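Local coordinates for protein adhesin (Neisseria meningitidis, PDB 5MY7) that is an adhesin that also acts as an inhibitor of lysozyme, a role probably tied to the defence of the bacterium against host lysozyme, at residues 31-36 and 45-50; 92-97 and 105-110. All coordinates share one frame; numbering follows the deposited sequence.

Contact 1. Residues 31-36 and 45-50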
loop_
_atom_site.group_PDB
_atom_site.type_symbol
_atom_site.label_atom_id
_atom_site.label_comp_id
_atom_site.label_asym_id
_atom_site.label_seq_id
_atom_site.Cartn_x
_atom_site.Cartn_y
_atom_site.Cartn_z
ATOM N N LYS A 31 -11.892 7.542 3.003
ATOM C CA LYS A 31 -10.572 7.068 3.445
ATOM C C LYS A 31 -10.712 6.026 4.557
ATOM O O LYS A 31 -11.595 6.137 5.404
ATOM C CB LYS A 31 -9.751 8.241 4.000
ATOM C CG LYS A 31 -9.506 9.386 3.037
ATOM C CD LYS A 31 -8.734 10.499 3.722
ATOM C CE LYS A 31 -8.589 11.668 2.784
ATOM N NZ LYS A 31 -7.869 12.772 3.461
ATOM N N LYS A 32 -9.807 5.045 4.530
ATOM C CA LYS A 32 -9.661 4.064 5.647
ATOM C C LYS A 32 -8.174 3.855 5.963
ATOM O O LYS A 32 -7.364 3.670 5.051
ATOM C CB LYS A 32 -10.270 2.684 5.284
ATOM C CG LYS A 32 -11.738 2.660 4.873
ATOM C CD LYS A 32 -12.689 2.990 6.023
ATOM C CE LYS A 32 -14.091 3.268 5.498
ATOM N NZ LYS A 32 -14.927 3.777 6.616
ATOM N N THR A 33 -7.828 3.812 7.248
ATOM C CA THR A 33 -6.419 3.712 7.683
ATOM C C THR A 33 -6.161 2.374 8.385
ATOM O O THR A 33 -6.982 1.953 9.225
ATOM C CB THR A 33 -6.058 4.907 8.581
ATOM O OG1 THR A 33 -6.232 6.139 7.842
ATOM C CG2 THR A 33 -4.609 4.828 9.084
ATOM N N VAL A 34 -5.036 1.751 8.062
ATOM C CA VAL A 34 -4.602 0.482 8.659
ATOM C C VAL A 34 -3.167 0.667 9.202
ATOM O O VAL A 34 -2.294 1.243 8.500
ATOM C CB VAL A 34 -4.637 -0.717 7.649
ATOM C CG1 VAL A 34 -4.200 -2.014 8.313
ATOM C CG2 VAL A 34 -6.015 -0.835 7.044
ATOM N N SER A 35 -2.934 0.207 10.454
ATOM C CA SER A 35 -1.581 0.185 11.039
ATOM C C SER A 35 -0.994 -1.213 10.950
ATOM O O SER A 35 -1.700 -2.193 11.244
ATOM C CB SER A 35 -1.623 0.669 12.523
ATOM O OG SER A 35 -2.027 2.023 12.549
ATOM N N TYR A 36 0.278 -1.288 10.527
ATOM C CA TYR A 36 1.005 -2.547 10.280
ATOM C C TYR A 36 2.278 -2.709 11.105
ATOM O O TYR A 36 2.908 -1.697 11.468
ATOM C CB TYR A 36 1.422 -2.662 8.800
ATOM C CG TYR A 36 0.276 -2.581 7.801
ATOM C CD1 TYR A 36 -0.164 -1.370 7.332
ATOM C CD2 TYR A 36 -0.322 -3.750 7.288
ATOM C CE1 TYR A 36 -1.228 -1.287 6.409
ATOM C CE2 TYR A 36 -1.370 -3.701 6.390
ATOM C CZ TYR A 36 -1.829 -2.450 5.949
ATOM O OH TYR A 36 -2.860 -2.347 5.036
ATOM N N LYS A 45 1.803 3.173 8.938
ATOM C CA LYS A 45 0.382 3.460 8.856
ATOM C C LYS A 45 0.062 3.856 7.408
ATOM O O LYS A 45 0.683 4.810 6.866
ATOM C CB LYS A 45 0.031 4.602 9.822
ATOM C CG LYS A 45 -1.433 4.889 10.048
ATOM C CD LYS A 45 -1.649 5.920 11.189
ATOM C CE LYS A 45 -1.061 7.324 10.873
ATOM N NZ LYS A 45 -1.394 8.000 9.530
ATOM N N VAL A 46 -0.943 3.193 6.823
ATOM C CA VAL A 46 -1.331 3.449 5.418
ATOM C C VAL A 46 -2.802 3.796 5.337
ATOM O O VAL A 46 -3.647 3.115 5.931
ATOM C CB VAL A 46 -1.067 2.208 4.491
ATOM C CG1 VAL A 46 -1.387 2.530 3.009
ATOM C CG2 VAL A 46 0.375 1.739 4.651
ATOM N N THR A 47 -3.104 4.874 4.594
ATOM C CA THR A 47 -4.451 5.351 4.327
ATOM C C THR A 47 -4.826 5.059 2.872
ATOM O O THR A 47 -4.087 5.459 1.959
ATOM C CB THR A 47 -4.589 6.846 4.662
ATOM O OG1 THR A 47 -4.274 7.052 6.051
ATOM C CG2 THR A 47 -6.030 7.355 4.363
ATOM N N TYR A 48 -5.936 4.338 2.685
ATOM C CA TYR A 48 -6.449 3.989 1.375
ATOM C C TYR A 48 -7.650 4.853 1.031
ATOM O O TYR A 48 -8.591 5.011 1.861
ATOM C CB TYR A 48 -6.831 2.500 1.305
ATOM C CG TYR A 48 -5.698 1.550 1.671
ATOM C CD1 TYR A 48 -4.739 1.172 0.718
ATOM C CD2 TYR A 48 -5.524 1.059 2.971
ATOM C CE1 TYR A 48 -3.679 0.339 1.034
ATOM C CE2 TYR A 48 -4.474 0.210 3.284
ATOM C CZ TYR A 48 -3.541 -0.137 2.322
ATOM O OH TYR A 48 -2.477 -0.989 2.614
ATOM N N GLY A 49 -7.635 5.393 -0.201
ATOM C CA GLY A 49 -8.808 6.070 -0.770
ATOM C C GLY A 49 -9.703 5.150 -1.580
ATOM O O GLY A 49 -9.210 4.292 -2.334
ATOM N N PHE A 50 -11.018 5.334 -1.407
ATOM C CA PHE A 50 -12.033 4.522 -2.093
ATOM C C PHE A 50 -13.032 5.401 -2.833
ATOM O O PHE A 50 -13.483 6.373 -2.247
ATOM C CB PHE A 50 -12.819 3.720 -1.064
ATOM C CG PHE A 50 -12.062 2.545 -0.468
ATOM C CD1 PHE A 50 -12.129 1.281 -1.053
ATOM C CD2 PHE A 50 -11.314 2.701 0.687
ATOM C CE1 PHE A 50 -11.449 0.199 -0.509
ATOM C CE2 PHE A 50 -10.650 1.633 1.244
ATOM C CZ PHE A 50 -10.698 0.387 0.650
#

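Contact 2. Residues 92-97 and 105-110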
loop_
_atom_site.group_PDB
_atom_site.type_symbol
_atom_site.label_atom_id
_atom_site.label_comp_id
_atom_site.label_asym_id
_atom_site.label_seq_id
_atom_site.Cartn_x
_atom_site.Cartn_y
_atom_site.Cartn_z
ATOM N N LEU A 92 3.794 0.101 -3.389
ATOM C CA LEU A 92 3.106 -0.755 -2.413
ATOM C C LEU A 92 2.400 -1.916 -3.120
ATOM O O LEU A 92 1.646 -1.679 -4.074
ATOM C CB LEU A 92 2.149 0.055 -1.540
ATOM C CG LEU A 92 1.457 -0.667 -0.342
ATOM C CD1 LEU A 92 1.100 0.354 0.732
ATOM C CD2 LEU A 92 0.209 -1.474 -0.679
ATOM N N GLY A 93 2.624 -3.149 -2.644
ATOM C CA GLY A 93 1.924 -4.328 -3.159
ATOM C C GLY A 93 1.095 -5.033 -2.066
ATOM O O GLY A 93 1.546 -5.144 -0.886
ATOM N N THR A 94 -0.130 -5.408 -2.421
ATOM C CA THR A 94 -1.089 -6.046 -1.503
ATOM C C THR A 94 -2.022 -6.982 -2.256
ATOM O O THR A 94 -1.776 -7.271 -3.436
ATOM C CB THR A 94 -1.844 -4.987 -0.678
ATOM O OG1 THR A 94 -2.567 -5.633 0.404
ATOM C CG2 THR A 94 -2.777 -4.155 -1.518
ATOM N N GLY A 95 -3.031 -7.520 -1.573
ATOM C CA GLY A 95 -4.041 -8.337 -2.215
ATOM C C GLY A 95 -5.137 -7.539 -2.902
ATOM O O GLY A 95 -4.936 -6.399 -3.365
ATOM N N VAL A 96 -6.287 -8.171 -3.055
ATOM C CA VAL A 96 -7.454 -7.509 -3.602
ATOM C C VAL A 96 -8.101 -6.674 -2.479
ATOM O O VAL A 96 -8.310 -7.164 -1.359
ATOM C CB VAL A 96 -8.442 -8.484 -4.252
ATOM C CG1 VAL A 96 -9.568 -7.687 -4.923
ATOM C CG2 VAL A 96 -7.730 -9.333 -5.294
ATOM N N MET A 97 -8.382 -5.410 -2.797
ATOM C CA MET A 97 -8.831 -4.397 -1.816
ATOM C C MET A 97 -10.251 -3.948 -2.105
ATOM O O MET A 97 -10.503 -3.318 -3.109
ATOM C CB MET A 97 -7.890 -3.190 -1.875
ATOM C CG MET A 97 -6.444 -3.512 -1.573
ATOM S SD MET A 97 -6.168 -4.106 0.116
ATOM C CE MET A 97 -5.828 -2.594 0.994
ATOM N N GLN A 105 -5.551 -7.829 4.575
ATOM C CA GLN A 105 -4.512 -8.086 3.579
ATOM C C GLN A 105 -3.104 -7.795 4.123
ATOM O O GLN A 105 -2.926 -6.782 4.831
ATOM C CB GLN A 105 -4.715 -7.232 2.303
ATOM C CG GLN A 105 -6.029 -7.470 1.572
ATOM C CD GLN A 105 -6.303 -8.942 1.332
ATOM O OE1 GLN A 105 -5.526 -9.616 0.689
ATOM N NE2 GLN A 105 -7.425 -9.452 1.873
ATOM N N PRO A 106 -2.113 -8.647 3.809
ATOM C CA PRO A 106 -0.724 -8.271 4.086
ATOM C C PRO A 106 -0.240 -7.216 3.074
ATOM O O PRO A 106 -0.832 -7.114 1.982
ATOM C CB PRO A 106 0.027 -9.585 3.910
ATOM C CG PRO A 106 -0.736 -10.253 2.762
ATOM C CD PRO A 106 -2.200 -9.868 2.976
ATOM N N ILE A 107 0.830 -6.479 3.383
ATOM C CA ILE A 107 1.437 -5.544 2.415
ATOM C C ILE A 107 2.958 -5.648 2.372
ATOM O O ILE A 107 3.600 -6.205 3.296
ATOM C CB ILE A 107 1.031 -4.049 2.647
ATOM C CG1 ILE A 107 1.754 -3.380 3.850
ATOM C CG2 ILE A 107 -0.471 -3.865 2.721
ATOM C CD1 ILE A 107 1.596 -1.847 3.898
ATOM N N MET A 108 3.543 -5.101 1.312
ATOM C CA MET A 108 4.988 -4.791 1.243
ATOM C C MET A 108 5.186 -3.455 0.566
ATOM O O MET A 108 4.311 -3.045 -0.239
ATOM C CB MET A 108 5.767 -5.886 0.547
ATOM C CG MET A 108 5.332 -6.105 -0.918
ATOM S SD MET A 108 6.112 -7.518 -1.731
ATOM C CE MET A 108 5.681 -8.987 -0.876
ATOM N N ILE A 109 6.282 -2.747 0.900
ATOM C CA ILE A 109 6.631 -1.466 0.252
ATOM C C ILE A 109 8.099 -1.529 -0.176
ATOM O O ILE A 109 9.016 -1.839 0.630
ATOM C CB ILE A 109 6.403 -0.229 1.163
ATOM C CG1 ILE A 109 4.938 -0.156 1.663
ATOM C CG2 ILE A 109 6.756 1.062 0.440
ATOM C CD1 ILE A 109 4.648 0.896 2.731
ATOM N N THR A 110 8.319 -1.206 -1.480
ATOM C CA THR A 110 9.620 -1.175 -2.082
ATOM C C THR A 110 10.019 0.284 -2.336
ATOM O O THR A 110 9.208 1.094 -2.784
ATOM C CB THR A 110 9.620 -2.000 -3.404
ATOM O OG1 THR A 110 9.212 -3.351 -3.150
ATOM C CG2 THR A 110 11.000 -2.041 -4.005
HETATM O O HOH W 1 -6.877 -10.726 -1.588
#

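Contact 1. Residues 31-36 and 45-50
The carbonyl oxygen of K32 is gripped twice by the facing strand. Y48 N donates an almost straight hydrogen bond to K32 O at 2.8 Å, with 173° at the hydrogen. T47 CA adds a CA-H...O contact to K32 O at 3.4 Å. The bond from K32 N to Y48 O completes this hydrogen-bonded pair, and V34 with V46 forms a second one. Together they zip 31-36 and 45-50 into an antiparallel beta hairpin.

Between these pairs, the T33 and T47 hydroxyls meet directly, OG1 to OG1 at 2.8 Å. Both threonines hold OG1 beside their own backbone N (chi1 -60° and -59°). The same rotation sends the T33 methyl over K45. T33 CG2 to K45 CG is only 3.3 Å, a tight fit for two carbons.

The side carrying V34, V46 and Y48 is different. Here the Y36 and Y48 side chains approach from opposite directions. Y48 OH donates to Y36 OH at 2.8 Å, and Y36 OH lies at the edge of the Y48 ring, near its plane. V46 CG2 reaches Y36 CE1 obliquely at 3.8 Å. Within each strand, V34 CG1 sits over one face of the Y36 ring and V46 CG1 over one face of the Y48 ring, both offset toward the rim. At the far end, the K32 side chain crosses that of F50 at about a right angle, CG to CE2 3.9 Å.

Strand 31-37 is an edge of its four-stranded sheet. Strand 43-50 lies inside it and bonds through T47 and G49 to strand 56-63, while Y36, V46 and Y48 rest on I107 of strand 107-110.

Contact 2. Residues 92-97 and 105-110
Q105 lays its side chain along 94-97. Its CB lies 3.3 Å from T94 OG1, the two side chains crossing at about a right angle. CG stays beside the backbone N (chi1 -60°) and meets M97 SD at 3.7 Å. There the glutamine and the methionine slide past each other in opposite directions. A further bend at chi2 (-50°) carries CD past V96 O. At the tip, OE1 comes to 3.5 Å from G95 CA and takes a hydrogen bond from a water. That water accepts from V96 N, so it bridges amide oxygen and main chain. NE2 is hydrogen-bonded to S101 O.

T94 OG1 donates to P106 O at 2.8 Å from a position tilted out of the carbonyl plane. This side-chain bond follows the regular pairing of two consecutive antiparallel strands, 91-94 and 107-110, the middle pair of the second four-stranded sheet. G93 and M108 are the hydrogen-bonded pair, joined by G93 N to M108 O and M108 N to G93 O. L92 with I109 is the non-hydrogen-bonded pair beside it. Beyond G93 the regular pairing ends, and G95 N is buried without a hydrogen-bond partner.

The side of L92, I107 and I109 is apolar and buried. L92 CD1 touches both I107 CD1, at 3.9 Å, and I109 CG1, at 4.0 Å. I109 packs on F118 of strand 116-121, and L92 on V46 of strand 43-50.

The two contacts pair different strands, each within its own four-stranded antiparallel sheet. Contact 1 lies at the edge of the first sheet. Its side with K31, T33, S35 and K45 is mostly exposed. The other is buried around V34, V46 and the tyrosines, with K32 exposed at its end. Contact 2 is nearer the centre of the chain and joins the inner strands of the second sheet. Its pairing is shorter, and it runs into a loop where a glutamine and a water take over. Their buried sides meet directly. I107 CG2 packs against Y48 OH at 3.5 Å, and M97 CE against Y48 CZ at 3.6 Å. The tyrosine pair thus meets methyl groups, with Q105 O near the Y36 ring.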